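Local atomic coordinates of jacalin-type lectin domain-containing protein (Musa acuminata, PDB entry 7KMV), a protein that probably binds mannose-type sugars as a jacalin-related lectin, in a variant engineered to lower mitogenicity while keeping antiviral activity. Residues I26-I31 / P62-F67; W18-A23 / E51-G56. The protein carries 1 engineered substitution. All blocks are in the same frame, centred on the assembly; numbering follows the deposited sequence.

Contact 1: I26-I31 / P62-F67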
# COMPACT_ATOMS: atom_id res chain seq x y z
N ILE A 26 16.82 -9.63 2.60
CA ILE A 26 16.11 -10.23 3.73
C ILE A 26 16.37 -11.74 3.62
O ILE A 26 16.12 -12.35 2.57
CB ILE A 26 14.60 -9.86 3.75
CG1 ILE A 26 14.42 -8.34 4.06
CG2 ILE A 26 13.86 -10.72 4.81
CD1 ILE A 26 13.02 -7.79 3.72
N ASP A 27 16.95 -12.33 4.67
CA ASP A 27 17.34 -13.74 4.66
C ASP A 27 16.22 -14.67 5.09
O ASP A 27 16.06 -15.74 4.51
CB ASP A 27 18.54 -13.95 5.60
CG ASP A 27 19.74 -13.14 5.16
OD1 ASP A 27 20.17 -13.29 4.00
OD2 ASP A 27 20.22 -12.34 5.96
N SER A 28 15.48 -14.28 6.14
CA SER A 28 14.41 -15.12 6.68
C SER A 28 13.42 -14.30 7.51
O SER A 28 13.74 -13.23 7.99
CB SER A 28 15.00 -16.25 7.52
OG SER A 28 15.52 -15.73 8.73
N VAL A 29 12.18 -14.81 7.64
CA VAL A 29 11.14 -14.16 8.42
C VAL A 29 10.51 -15.26 9.28
O VAL A 29 10.29 -16.37 8.78
CB VAL A 29 10.07 -13.44 7.55
CG1 VAL A 29 8.94 -12.89 8.42
CG2 VAL A 29 10.71 -12.30 6.73
N LYS A 30 10.27 -14.95 10.55
CA LYS A 30 9.62 -15.86 11.50
C LYS A 30 8.45 -15.11 12.10
O LYS A 30 8.64 -14.04 12.69
CB LYS A 30 10.62 -16.30 12.59
CG LYS A 30 10.10 -17.34 13.57
CD LYS A 30 11.16 -17.65 14.61
CE LYS A 30 10.69 -18.59 15.67
NZ LYS A 30 11.77 -18.92 16.65
N ILE A 31 7.22 -15.63 11.90
CA ILE A 31 6.03 -14.99 12.46
C ILE A 31 5.44 -15.89 13.55
O ILE A 31 5.28 -17.08 13.32
CB ILE A 31 4.98 -14.69 11.35
CG1 ILE A 31 5.47 -13.52 10.45
CG2 ILE A 31 3.58 -14.42 11.96
CD1 ILE A 31 4.57 -13.25 9.16
N PRO A 62 5.09 -20.46 16.20
CA PRO A 62 6.03 -19.92 15.20
C PRO A 62 5.92 -20.55 13.82
O PRO A 62 5.55 -21.71 13.68
CB PRO A 62 7.40 -20.23 15.82
CG PRO A 62 7.17 -21.50 16.58
CD PRO A 62 5.76 -21.44 17.10
N HIS A 63 6.23 -19.76 12.78
CA HIS A 63 6.24 -20.15 11.38
C HIS A 63 7.44 -19.43 10.80
O HIS A 63 7.68 -18.29 11.18
CB HIS A 63 4.95 -19.70 10.68
CG HIS A 63 3.71 -20.14 11.39
ND1 HIS A 63 3.14 -21.37 11.13
CD2 HIS A 63 3.01 -19.52 12.37
CE1 HIS A 63 2.10 -21.46 11.94
NE2 HIS A 63 1.98 -20.37 12.72
N GLU A 64 8.20 -20.09 9.95
CA GLU A 64 9.43 -19.49 9.43
C GLU A 64 9.64 -19.82 7.96
O GLU A 64 9.22 -20.88 7.50
CB GLU A 64 10.61 -20.03 10.26
CG GLU A 64 11.86 -19.16 10.21
CD GLU A 64 13.05 -19.77 10.92
OE1 GLU A 64 14.18 -19.57 10.44
OE2 GLU A 64 12.85 -20.47 11.95
N ILE A 65 10.27 -18.89 7.24
CA ILE A 65 10.62 -19.04 5.83
C ILE A 65 12.05 -18.55 5.64
O ILE A 65 12.38 -17.44 6.06
CB ILE A 65 9.61 -18.34 4.86
CG1 ILE A 65 9.97 -18.63 3.37
CG2 ILE A 65 9.49 -16.83 5.14
CD1 ILE A 65 8.86 -18.35 2.32
N ALA A 66 12.90 -19.38 5.04
CA ALA A 66 14.28 -19.02 4.71
C ALA A 66 14.28 -18.76 3.21
O ALA A 66 13.99 -19.66 2.41
CB ALA A 66 15.23 -20.15 5.08
N PHE A 67 14.52 -17.51 2.82
CA PHE A 67 14.48 -17.12 1.41
C PHE A 67 15.65 -17.64 0.60
O PHE A 67 16.80 -17.61 1.05
CB PHE A 67 14.33 -15.59 1.25
CG PHE A 67 13.10 -15.02 1.91
CD1 PHE A 67 11.83 -15.44 1.53
CD2 PHE A 67 13.20 -14.06 2.90
CE1 PHE A 67 10.69 -14.92 2.16
CE2 PHE A 67 12.06 -13.53 3.51
CZ PHE A 67 10.82 -13.97 3.14
O HOH W 1 13.70 -20.55 14.59

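Contact 2: W18-A23 / E51-G56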
# COMPACT_ATOMS: atom_id res chain seq x y z
N TRP A 18 8.83 0.66 16.54
CA TRP A 18 9.98 -0.14 16.13
C TRP A 18 10.24 0.09 14.67
O TRP A 18 9.32 0.40 13.90
CB TRP A 18 9.81 -1.62 16.43
CG TRP A 18 8.62 -2.28 15.82
CD1 TRP A 18 7.40 -2.45 16.40
CD2 TRP A 18 8.58 -3.02 14.59
NE1 TRP A 18 6.59 -3.20 15.60
CE2 TRP A 18 7.29 -3.57 14.47
CE3 TRP A 18 9.50 -3.22 13.54
CZ2 TRP A 18 6.88 -4.31 13.35
CZ3 TRP A 18 9.11 -3.99 12.46
CH2 TRP A 18 7.82 -4.52 12.36
N ASP A 19 11.51 -0.04 14.29
CA ASP A 19 11.92 0.25 12.93
C ASP A 19 13.17 -0.53 12.59
O ASP A 19 14.24 -0.26 13.14
CB ASP A 19 12.14 1.78 12.78
CG ASP A 19 12.25 2.25 11.34
OD1 ASP A 19 12.57 1.42 10.46
OD2 ASP A 19 12.01 3.44 11.10
N MET A 20 13.03 -1.49 11.68
CA MET A 20 14.10 -2.35 11.20
C MET A 20 15.10 -1.58 10.30
O MET A 20 16.28 -1.94 10.22
CB MET A 20 13.46 -3.48 10.37
CG MET A 20 14.38 -4.61 10.06
SD MET A 20 13.75 -5.64 8.75
CE MET A 20 15.01 -5.30 7.45
N GLY A 21 14.57 -0.59 9.58
CA GLY A 21 15.30 0.15 8.55
C GLY A 21 15.28 -0.68 7.27
O GLY A 21 14.86 -1.84 7.31
N PRO A 22 15.68 -0.14 6.09
CA PRO A 22 15.68 -0.98 4.88
C PRO A 22 16.89 -1.91 4.82
O PRO A 22 17.94 -1.59 5.38
CB PRO A 22 15.76 0.04 3.74
CG PRO A 22 16.54 1.18 4.34
CD PRO A 22 16.19 1.22 5.82
N ALA A 23 16.76 -3.05 4.14
CA ALA A 23 17.89 -3.97 3.97
C ALA A 23 17.92 -4.46 2.54
O ALA A 23 16.87 -4.81 1.99
CB ALA A 23 17.77 -5.16 4.92
N GLU A 51 21.94 -9.67 10.69
CA GLU A 51 21.36 -9.34 11.98
C GLU A 51 19.95 -9.88 12.05
O GLU A 51 19.28 -9.95 11.03
CB GLU A 51 21.33 -7.81 12.16
CG GLU A 51 20.78 -7.28 13.48
CD GLU A 51 20.87 -5.78 13.69
OE1 GLU A 51 20.17 -5.27 14.59
OE2 GLU A 51 21.65 -5.12 12.96
N THR A 52 19.52 -10.28 13.24
CA THR A 52 18.16 -10.74 13.49
C THR A 52 17.54 -9.73 14.47
O THR A 52 18.19 -9.35 15.44
CB THR A 52 18.18 -12.17 14.08
OG1 THR A 52 18.73 -13.06 13.11
CG2 THR A 52 16.79 -12.68 14.46
N GLN A 53 16.29 -9.31 14.22
CA GLN A 53 15.57 -8.40 15.12
C GLN A 53 14.17 -8.99 15.36
O GLN A 53 13.52 -9.41 14.41
CB GLN A 53 15.47 -6.99 14.50
CG GLN A 53 16.84 -6.32 14.33
CD GLN A 53 16.80 -4.90 13.82
OE1 GLN A 53 16.24 -4.61 12.76
NE2 GLN A 53 17.41 -3.98 14.54
N HIS A 54 13.73 -9.05 16.62
CA HIS A 54 12.42 -9.59 17.02
C HIS A 54 11.56 -8.44 17.56
O HIS A 54 12.01 -7.67 18.41
CB HIS A 54 12.61 -10.67 18.12
CG HIS A 54 11.33 -11.27 18.63
ND1 HIS A 54 10.54 -10.61 19.56
CD2 HIS A 54 10.75 -12.45 18.33
CE1 HIS A 54 9.51 -11.42 19.80
NE2 HIS A 54 9.59 -12.53 19.07
N TYR A 55 10.32 -8.35 17.09
CA TYR A 55 9.37 -7.32 17.49
C TYR A 55 8.09 -8.00 17.89
O TYR A 55 7.66 -8.94 17.21
CB TYR A 55 9.11 -6.33 16.35
CG TYR A 55 10.37 -5.79 15.71
CD1 TYR A 55 11.12 -4.80 16.33
CD2 TYR A 55 10.83 -6.30 14.49
CE1 TYR A 55 12.29 -4.31 15.74
CE2 TYR A 55 11.98 -5.80 13.89
CZ TYR A 55 12.69 -4.79 14.51
OH TYR A 55 13.82 -4.29 13.89
N GLY A 56 7.49 -7.52 18.97
CA GLY A 56 6.28 -8.10 19.52
C GLY A 56 6.62 -8.98 20.71
O GLY A 56 7.77 -9.02 21.16
O HOH W 2 17.49 -1.34 13.12

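Contact 1: I26-I31 / P62-F67
Five backbone hydrogen bonds zip I26-I31 to P62-F67 as antiparallel neighbours. V29 and I65 exchange one each way, and so do I31 and H63; within the latter pair H63 N to I31 O is the more bent, 131° at the hydrogen. The fifth, F67 N to D27 O at 2.9 Å, lies just past the end of strand 61-66. At the non-hydrogen-bonded pairs S28-A66 and K30-E64 the strands draw together, with CA-H...O contacts such as K30 CA to H63 O at 3.1 Å.

The apolar contacts gather at F67. It lies alongside I26, with F67 CE2 3.6 Å from I26 CG2, and V29 CG2 comes to the ring edge, 3.7 Å from CE2; with V29 CG1 anti to the backbone N (chi1 175°), CG2 is left to meet it. V29, I31 and I65 share one face and pack on F101 of strand 100-105.

The opposite face carries S28, K30, E64 and A66. Extended K30 lays CE along P62 CB; a water links its NZ to E64 OE2, 5.1 Å away.

On the other side of strand 25-33, D27 and S28 oppose the single residue T43 of strand 37-46, a classic beta bulge in this sheet of the jacalin-like beta-prism fold.

Contact 2: W18-A23 / E51-G56
W18 and Y55 lie nearly flat on each other, their planes only 16° apart, in an offset stack with the centroid of the W18 six-membered ring 4.0 Å from that of the Y55 ring. The overlap is unequal: W18 CE3 sits over the centre of the tyrosine ring, whereas Y55 CG comes down toward the rim of the indole. The tyrosine root continues the cover, with Y55 CB over the five-membered ring of W18, 3.8 Å from its centroid, as a CH-pi contact. W18 CB also touches Y55 CD1 at 3.4 Å. W18 CG stands between its backbone N and carbonyl carbon (chi1 58°), which turns a face of the indole to the tyrosine ring; F124 and A128 of strand 118-128 also touch W18.

M20 crosses Y55 at about a right angle, and its CA approaches Y55 OH to 3.3 Å. Q53 crosses M20 obliquely, bringing OE1 within 3.3 Å of M20 CG, and its NE2 gives a hydrogen bond to a water that returns a weak one to M20 O. Beside this, D19 OD1 accepts from G21 N in an Asx turn and also bonds Y138.

With no direct hydrogen bond across it, the contact probably rests mainly on dispersion and shape fit between the stacked rings; the one water bridge, weak at M20 O, adds a minor polar link.

From the N terminus the chain passes W18-A23, then I26-I31, E51-G56 and P62-F67, so the contacts cross: contact 2 opens first, contact 1 opens inside its loop, contact 2 closes at E51-G56 and contact 1 only afterwards. Their centres are 13 Å apart. The loop closed by contact 2 carries strands 25-33 and 37-46; that closed by contact 1 carries strands 37-46 and 49-56. Contact 1 joins neighbouring strands within one four-stranded sheet, placing 61-66 at its edge. Contact 2 starts from the opposite edge strand, 49-56, and reaches strand 16-19 and the turn after it, tying that sheet to the one containing 118-128 and 132-140.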